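Local coordinates for uncharacterized protein (PDB 3WZ2) that is an archaeal homologue of proteasome-assembly chaperones, of the PAC2 family, that probably aids proteasome assembly and associates with further copies of itself, at residues K162-A167 and S174-G179. Residues are numbered along the deposited sequence; the frame is centred on the assembly and turned at random.
Sequences KLLWEA and SYVLLG
With chi1 at 72°, Ser174 holds its OG between its own backbone N and carbonyl carbon, turned to the helix, while Leu164 sets CG trans to its backbone N (chi1 173°) and thereby carries its branched end to the strand. The hydroxyl donates to the carbonyl O of Leu164 over 2.8 Å, in the carbonyl plane and on a lone pair, with a C=O...OG angle of 126°. Serine suits this place: its short arm lets a strand residue grip a helix backbone carbonyl and gives a buried hydroxyl an acceptor. Leu164 CD1 comes to 3.5 Å from Ser174 OG, so a methyl of the same residue that supplies the acceptor also packs against the hydroxyl. The methyl of Ala167, one turn further along the helix, rests 3.9 Å from Ser174 CB, small enough to leave room for the close approach.

Here helix 158-169 packs on a mixed beta-sheet through the strand that follows it in the chain; the two segments run nearly antiparallel, their axes 7.5 Å apart. Alternation along the strand directs Ser174 and Val176 toward this helix, whereas Tyr175 points away, its OH hydrogen-bonded to Glu142. Val176, beta-branched and apolar, lays CG2 3.8 Å from Leu164 CB and also against Leu164 CD2, the two side chains crossing at about a right angle. Beyond the contact, Leu164 also packs on Pro68 of a neighbouring subunit, and Trp165 meets Tyr51 of that subunit edge-to-face.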
loop_
_atom_site.group_PDB
_atom_site.type_symbol
_atom_site.label_atom_id
_atom_site.label_comp_id
_atom_site.label_asym_id
_atom_site.label_seq_id
_atom_site.Cartn_x
_atom_site.Cartn_y
_atom_site.Cartn_z
ATOM N N LYS B 162 -15.774 -7.995 17.722
ATOM C CA LYS B 162 -15.821 -8.869 16.563
ATOM C C LYS B 162 -16.143 -10.281 16.970
ATOM O O LYS B 162 -16.968 -10.919 16.368
ATOM C CB LYS B 162 -14.496 -8.852 15.773
ATOM C CG LYS B 162 -14.607 -9.513 14.390
ATOM C CD LYS B 162 -15.462 -8.646 13.467
ATOM C CE LYS B 162 -15.949 -9.336 12.217
ATOM N NZ LYS B 162 -14.848 -9.569 11.266
ATOM N N LEU B 163 -15.488 -10.747 18.018
ATOM C CA LEU B 163 -15.729 -12.099 18.513
ATOM C C LEU B 163 -17.132 -12.278 18.998
ATOM O O LEU B 163 -17.769 -13.289 18.735
ATOM C CB LEU B 163 -14.824 -12.412 19.688
ATOM C CG LEU B 163 -13.972 -13.630 19.812
ATOM C CD1 LEU B 163 -13.643 -14.151 18.446
ATOM C CD2 LEU B 163 -12.755 -13.398 20.712
ATOM N N LEU B 164 -17.619 -11.316 19.761
ATOM C CA LEU B 164 -19.004 -11.390 20.226
ATOM C C LEU B 164 -19.912 -11.736 19.044
ATOM O O LEU B 164 -20.709 -12.671 19.109
ATOM C CB LEU B 164 -19.423 -10.061 20.838
ATOM C CG LEU B 164 -20.877 -9.880 21.236
ATOM C CD1 LEU B 164 -21.240 -10.878 22.313
ATOM C CD2 LEU B 164 -21.123 -8.457 21.690
ATOM N N TRP B 165 -19.764 -10.984 17.957
ATOM C CA TRP B 165 -20.663 -11.096 16.806
ATOM C C TRP B 165 -20.363 -12.423 16.063
ATOM O O TRP B 165 -21.282 -13.220 15.810
ATOM C CB TRP B 165 -20.530 -9.880 15.881
ATOM C CG TRP B 165 -21.286 -10.051 14.545
ATOM C CD1 TRP B 165 -20.742 -10.289 13.321
ATOM C CD2 TRP B 165 -22.690 -10.008 14.358
ATOM N NE1 TRP B 165 -21.721 -10.403 12.385
ATOM C CE2 TRP B 165 -22.937 -10.248 12.994
ATOM C CE3 TRP B 165 -23.763 -9.790 15.204
ATOM C CZ2 TRP B 165 -24.223 -10.250 12.453
ATOM C CZ3 TRP B 165 -25.059 -9.795 14.673
ATOM C CH2 TRP B 165 -25.281 -10.043 13.313
ATOM N N GLU B 166 -19.094 -12.655 15.730
ATOM C CA GLU B 166 -18.755 -13.789 14.863
ATOM C C GLU B 166 -18.964 -15.128 15.538
ATOM O O GLU B 166 -19.498 -16.061 14.924
ATOM C CB GLU B 166 -17.340 -13.696 14.331
ATOM C CG GLU B 166 -17.145 -12.588 13.280
ATOM C CD GLU B 166 -17.953 -12.800 11.992
ATOM O OE1 GLU B 166 -18.086 -13.976 11.586
ATOM O OE2 GLU B 166 -18.510 -11.798 11.409
ATOM N N ALA B 167 -18.642 -15.194 16.816
ATOM C CA ALA B 167 -18.916 -16.397 17.571
ATOM C C ALA B 167 -20.405 -16.708 17.662
ATOM O O ALA B 167 -20.834 -17.851 17.493
ATOM C CB ALA B 167 -18.292 -16.305 18.941
ATOM N N SER B 174 -21.696 -16.668 23.268
ATOM C CA SER B 174 -20.693 -15.602 23.359
ATOM C C SER B 174 -21.145 -14.521 24.348
ATOM O O SER B 174 -22.361 -14.268 24.531
ATOM C CB SER B 174 -20.303 -15.022 21.989
ATOM O OG SER B 174 -21.301 -14.230 21.417
ATOM N N TYR B 175 -20.155 -13.947 25.027
ATOM C CA TYR B 175 -20.362 -12.919 26.014
ATOM C C TYR B 175 -19.228 -11.910 25.969
ATOM O O TYR B 175 -18.098 -12.260 25.633
ATOM C CB TYR B 175 -20.395 -13.487 27.423
ATOM C CG TYR B 175 -21.132 -14.801 27.615
ATOM C CD1 TYR B 175 -20.629 -15.959 27.098
ATOM C CD2 TYR B 175 -22.333 -14.888 28.348
ATOM C CE1 TYR B 175 -21.267 -17.165 27.280
ATOM C CE2 TYR B 175 -22.982 -16.113 28.547
ATOM C CZ TYR B 175 -22.420 -17.240 28.021
ATOM O OH TYR B 175 -23.033 -18.442 28.190
ATOM N N VAL B 176 -19.535 -10.664 26.328
ATOM C CA VAL B 176 -18.517 -9.708 26.730
ATOM C C VAL B 176 -18.835 -9.174 28.146
ATOM O O VAL B 176 -19.958 -8.810 28.434
ATOM C CB VAL B 176 -18.435 -8.540 25.740
ATOM C CG1 VAL B 176 -17.253 -7.629 26.054
ATOM C CG2 VAL B 176 -18.330 -9.041 24.292
ATOM N N LEU B 177 -17.825 -9.140 29.000
ATOM C CA LEU B 177 -17.897 -8.434 30.276
ATOM C C LEU B 177 -17.136 -7.126 30.133
ATOM O O LEU B 177 -15.984 -7.141 29.669
ATOM C CB LEU B 177 -17.263 -9.279 31.361
ATOM C CG LEU B 177 -17.869 -10.664 31.569
ATOM C CD1 LEU B 177 -17.078 -11.425 32.610
ATOM C CD2 LEU B 177 -19.303 -10.524 32.013
ATOM N N LEU B 178 -17.798 -6.010 30.471
ATOM C CA LEU B 178 -17.216 -4.702 30.317
ATOM C C LEU B 178 -17.046 -3.985 31.643
ATOM O O LEU B 178 -18.027 -3.612 32.290
ATOM C CB LEU B 178 -18.080 -3.849 29.414
ATOM C CG LEU B 178 -18.241 -4.401 28.009
ATOM C CD1 LEU B 178 -19.645 -4.909 27.816
ATOM C CD2 LEU B 178 -17.961 -3.345 27.006
ATOM N N GLY B 179 -15.797 -3.776 32.023
ATOM C CA GLY B 179 -15.486 -2.985 33.208
ATOM C C GLY B 179 -15.489 -1.534 32.857
ATOM O O GLY B 179 -14.662 -1.085 32.051
#